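Local coordinates for purine nucleoside phosphorylase (Thermus thermophilus, PDB 6TK9), which catalyses the phosphorolysis of purine nucleosides, probably inosine and guanosine, to the free purine base and a pentose 1-phosphate, at residues L34-Y46 / G62-V76. Residues are numbered along the deposited sequence; the frame is centred on the assembly and turned at random.
Sequences LADEVEKVAEIPY and GRLVLGRLEGKPVLV
Tyr46 lays one face of its ring over the Gly62-Arg63 peptide, with Gly62 CA 3.7 Å from the ring centroid in a CH-pi contact; its CE1 edge reaches Leu64 CB, and its hydroxyl hydrogen-bonds to Gly79 O. Glu43, extended with CG anti to the backbone N (chi1 174°), brings OE2 to Arg63 NH1 at 2.8 Å in a salt bridge. OE2 sits at the edge of the guanidinium, near its plane, whereas NH1 comes from above the carboxylate plane, the planes 86° apart. Residues 42-45 run antiparallel to 63-66, and beyond the corner at Val41 residues 39-40 pair with 67-68, at an edge of the mixed sheet of the phosphorylase-superfamily fold. A classic beta bulge interrupts the pairing: Val41 N and Ala42 N both donate to Leu66 O, at 2.9 and 3.2 Å, and Val41 CG1 touches Leu66 CB. Beyond the bulge, Val38 CG1 lies against Val65 CG1 and the Arg68 backbone, while CG2 meets Val76 CG2 (3.9 Å) and Leu69 CD1. Lys40 folds back over Val65, CD to CG1 3.6 Å, and its NZ donates to Val38 O. Glu39 and Arg68 run side by side, OE1 against the arginine's CB and CD, their charged atoms not meeting.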
# COMPACT_ATOMS: atom_id res chain seq x y z
N LEU A 34 -37.54 15.39 -1.43
CA LEU A 34 -37.69 15.93 -0.05
C LEU A 34 -38.08 17.43 -0.12
O LEU A 34 -38.78 17.91 0.78
CB LEU A 34 -36.40 15.67 0.73
CG LEU A 34 -36.35 16.16 2.19
CD1 LEU A 34 -37.56 15.70 3.00
CD2 LEU A 34 -35.07 15.68 2.86
N ALA A 35 -37.68 18.19 -1.15
CA ALA A 35 -37.93 19.65 -1.22
C ALA A 35 -39.44 19.92 -1.37
O ALA A 35 -39.90 20.98 -0.95
CB ALA A 35 -37.17 20.26 -2.36
N ASP A 36 -40.17 18.99 -1.98
CA ASP A 36 -41.63 19.11 -2.18
C ASP A 36 -42.36 18.99 -0.83
O ASP A 36 -43.49 19.46 -0.72
CB ASP A 36 -42.10 18.06 -3.19
CG ASP A 36 -41.66 18.38 -4.61
OD1 ASP A 36 -41.13 19.49 -4.85
OD2 ASP A 36 -41.87 17.53 -5.48
N GLU A 37 -41.74 18.39 0.18
CA GLU A 37 -42.41 18.18 1.49
C GLU A 37 -42.24 19.45 2.33
O GLU A 37 -42.84 19.53 3.42
CB GLU A 37 -41.89 16.90 2.13
CG GLU A 37 -41.95 15.70 1.18
CD GLU A 37 -41.62 14.34 1.76
OE1 GLU A 37 -41.37 14.27 2.99
OE2 GLU A 37 -41.61 13.34 0.99
N VAL A 38 -41.52 20.46 1.84
CA VAL A 38 -41.28 21.71 2.62
C VAL A 38 -42.52 22.61 2.53
O VAL A 38 -43.04 22.77 1.42
CB VAL A 38 -40.01 22.45 2.18
CG1 VAL A 38 -39.82 23.75 2.95
CG2 VAL A 38 -38.77 21.58 2.32
N GLU A 39 -42.96 23.15 3.67
CA GLU A 39 -43.94 24.26 3.77
C GLU A 39 -43.24 25.51 3.24
O GLU A 39 -42.51 26.12 4.01
CB GLU A 39 -44.41 24.48 5.21
CG GLU A 39 -45.59 25.44 5.33
CD GLU A 39 -45.83 25.93 6.75
OE1 GLU A 39 -45.22 25.38 7.70
OE2 GLU A 39 -46.60 26.88 6.91
N LYS A 40 -43.46 25.80 1.96
CA LYS A 40 -42.74 26.85 1.20
C LYS A 40 -43.15 28.22 1.75
O LYS A 40 -44.34 28.43 1.97
CB LYS A 40 -43.07 26.71 -0.30
CG LYS A 40 -41.99 26.07 -1.17
CD LYS A 40 -41.74 24.60 -0.92
CE LYS A 40 -42.26 23.66 -1.99
NZ LYS A 40 -43.08 22.57 -1.40
N VAL A 41 -42.18 29.12 1.97
CA VAL A 41 -42.42 30.59 2.10
C VAL A 41 -41.83 31.29 0.86
O VAL A 41 -42.42 32.28 0.40
CB VAL A 41 -41.89 31.13 3.44
CG1 VAL A 41 -40.42 30.81 3.65
CG2 VAL A 41 -42.13 32.61 3.61
N ALA A 42 -40.74 30.76 0.29
CA ALA A 42 -40.16 31.22 -1.00
C ALA A 42 -39.66 30.02 -1.81
O ALA A 42 -39.27 29.01 -1.19
CB ALA A 42 -39.02 32.18 -0.75
N GLU A 43 -39.67 30.16 -3.13
CA GLU A 43 -39.18 29.16 -4.12
C GLU A 43 -38.59 29.95 -5.30
O GLU A 43 -39.37 30.33 -6.20
CB GLU A 43 -40.29 28.19 -4.52
CG GLU A 43 -39.91 27.23 -5.65
CD GLU A 43 -40.76 25.97 -5.80
OE1 GLU A 43 -41.76 25.85 -5.08
OE2 GLU A 43 -40.42 25.11 -6.65
N ILE A 44 -37.28 30.19 -5.29
CA ILE A 44 -36.54 30.98 -6.32
C ILE A 44 -35.64 30.06 -7.15
O ILE A 44 -34.67 29.51 -6.65
CB ILE A 44 -35.71 32.08 -5.63
CG1 ILE A 44 -36.48 32.76 -4.49
CG2 ILE A 44 -35.22 33.07 -6.67
CD1 ILE A 44 -35.60 33.36 -3.44
N PRO A 45 -35.89 29.92 -8.47
CA PRO A 45 -34.95 29.22 -9.34
C PRO A 45 -33.59 29.93 -9.38
O PRO A 45 -33.53 31.15 -9.21
CB PRO A 45 -35.59 29.22 -10.74
CG PRO A 45 -36.78 30.16 -10.65
CD PRO A 45 -37.04 30.47 -9.20
N TYR A 46 -32.51 29.17 -9.58
CA TYR A 46 -31.11 29.64 -9.46
C TYR A 46 -30.84 30.76 -10.48
O TYR A 46 -30.20 31.78 -10.09
CB TYR A 46 -30.16 28.45 -9.60
CG TYR A 46 -30.18 27.46 -8.45
CD1 TYR A 46 -30.77 27.75 -7.23
CD2 TYR A 46 -29.51 26.24 -8.57
CE1 TYR A 46 -30.76 26.84 -6.19
CE2 TYR A 46 -29.47 25.33 -7.53
CZ TYR A 46 -30.09 25.64 -6.33
OH TYR A 46 -30.06 24.74 -5.30
N GLY A 62 -32.69 22.88 -9.67
CA GLY A 62 -32.03 24.19 -9.54
C GLY A 62 -32.98 25.22 -8.97
O GLY A 62 -33.25 26.22 -9.65
N ARG A 63 -33.49 24.98 -7.75
CA ARG A 63 -34.48 25.85 -7.08
C ARG A 63 -34.06 26.04 -5.63
O ARG A 63 -33.87 25.04 -4.94
CB ARG A 63 -35.86 25.20 -7.14
CG ARG A 63 -36.34 24.90 -8.56
CD ARG A 63 -37.84 25.01 -8.67
NE ARG A 63 -38.25 25.59 -9.94
CZ ARG A 63 -39.50 25.97 -10.24
NH1 ARG A 63 -40.48 25.82 -9.36
NH2 ARG A 63 -39.75 26.49 -11.43
N LEU A 64 -33.90 27.28 -5.18
CA LEU A 64 -33.68 27.57 -3.74
C LEU A 64 -35.04 27.61 -3.05
O LEU A 64 -35.92 28.35 -3.51
CB LEU A 64 -32.93 28.90 -3.58
CG LEU A 64 -32.41 29.14 -2.17
CD1 LEU A 64 -31.32 28.13 -1.83
CD2 LEU A 64 -31.91 30.56 -1.99
N VAL A 65 -35.22 26.84 -1.97
CA VAL A 65 -36.49 26.75 -1.21
C VAL A 65 -36.23 27.18 0.23
O VAL A 65 -35.39 26.54 0.89
CB VAL A 65 -37.07 25.33 -1.28
CG1 VAL A 65 -38.21 25.14 -0.30
CG2 VAL A 65 -37.50 24.95 -2.68
N LEU A 66 -36.90 28.24 0.69
CA LEU A 66 -36.96 28.64 2.12
C LEU A 66 -38.31 28.21 2.68
O LEU A 66 -39.33 28.39 1.99
CB LEU A 66 -36.77 30.15 2.23
CG LEU A 66 -35.35 30.65 1.93
CD1 LEU A 66 -35.35 31.65 0.80
CD2 LEU A 66 -34.71 31.25 3.17
N GLY A 67 -38.31 27.63 3.88
CA GLY A 67 -39.54 27.14 4.51
C GLY A 67 -39.32 26.34 5.78
O GLY A 67 -38.31 26.51 6.49
N ARG A 68 -40.32 25.51 6.09
CA ARG A 68 -40.40 24.74 7.35
C ARG A 68 -40.44 23.26 6.95
O ARG A 68 -41.20 22.92 6.04
CB ARG A 68 -41.62 25.22 8.15
CG ARG A 68 -41.60 24.90 9.63
CD ARG A 68 -42.59 25.76 10.40
NE ARG A 68 -42.04 27.10 10.58
CZ ARG A 68 -41.14 27.44 11.51
NH1 ARG A 68 -40.68 28.68 11.57
NH2 ARG A 68 -40.68 26.54 12.38
N LEU A 69 -39.56 22.46 7.54
CA LEU A 69 -39.49 21.00 7.34
C LEU A 69 -39.22 20.42 8.73
O LEU A 69 -38.42 21.05 9.44
CB LEU A 69 -38.38 20.69 6.33
CG LEU A 69 -38.20 19.23 5.93
CD1 LEU A 69 -39.43 18.72 5.19
CD2 LEU A 69 -36.96 19.08 5.07
N GLU A 70 -39.97 19.39 9.14
CA GLU A 70 -39.89 18.74 10.48
C GLU A 70 -39.89 19.83 11.57
O GLU A 70 -39.28 19.63 12.63
CB GLU A 70 -38.70 17.77 10.50
CG GLU A 70 -38.71 16.78 11.65
CD GLU A 70 -39.69 15.62 11.58
OE1 GLU A 70 -40.17 15.32 10.47
OE2 GLU A 70 -39.96 14.99 12.65
N GLY A 71 -40.61 20.93 11.31
CA GLY A 71 -40.77 22.05 12.26
C GLY A 71 -39.57 22.97 12.35
O GLY A 71 -39.60 23.89 13.15
N LYS A 72 -38.52 22.76 11.55
CA LYS A 72 -37.32 23.62 11.53
C LYS A 72 -37.44 24.62 10.39
O LYS A 72 -37.91 24.27 9.30
CB LYS A 72 -36.06 22.77 11.40
CG LYS A 72 -35.78 21.86 12.58
CD LYS A 72 -35.36 22.58 13.85
CE LYS A 72 -35.99 21.99 15.09
NZ LYS A 72 -35.81 22.86 16.27
N PRO A 73 -37.00 25.89 10.59
CA PRO A 73 -36.82 26.82 9.47
C PRO A 73 -35.58 26.41 8.65
O PRO A 73 -34.49 26.36 9.22
CB PRO A 73 -36.67 28.21 10.13
CG PRO A 73 -36.40 27.94 11.62
CD PRO A 73 -36.69 26.48 11.90
N VAL A 74 -35.74 26.11 7.36
CA VAL A 74 -34.67 25.47 6.54
C VAL A 74 -34.49 26.21 5.21
O VAL A 74 -35.49 26.73 4.68
CB VAL A 74 -34.92 23.97 6.34
CG1 VAL A 74 -35.00 23.26 7.67
CG2 VAL A 74 -36.17 23.69 5.52
N LEU A 75 -33.23 26.28 4.74
CA LEU A 75 -32.84 26.58 3.34
C LEU A 75 -32.58 25.24 2.64
O LEU A 75 -31.67 24.53 3.07
CB LEU A 75 -31.58 27.45 3.33
CG LEU A 75 -31.19 28.06 1.98
CD1 LEU A 75 -32.26 28.99 1.45
CD2 LEU A 75 -29.88 28.82 2.09
N VAL A 76 -33.41 24.89 1.66
CA VAL A 76 -33.24 23.66 0.84
C VAL A 76 -32.80 24.08 -0.58
O VAL A 76 -33.45 24.94 -1.17
CB VAL A 76 -34.53 22.80 0.85
CG1 VAL A 76 -34.40 21.55 0.00
CG2 VAL A 76 -34.92 22.45 2.28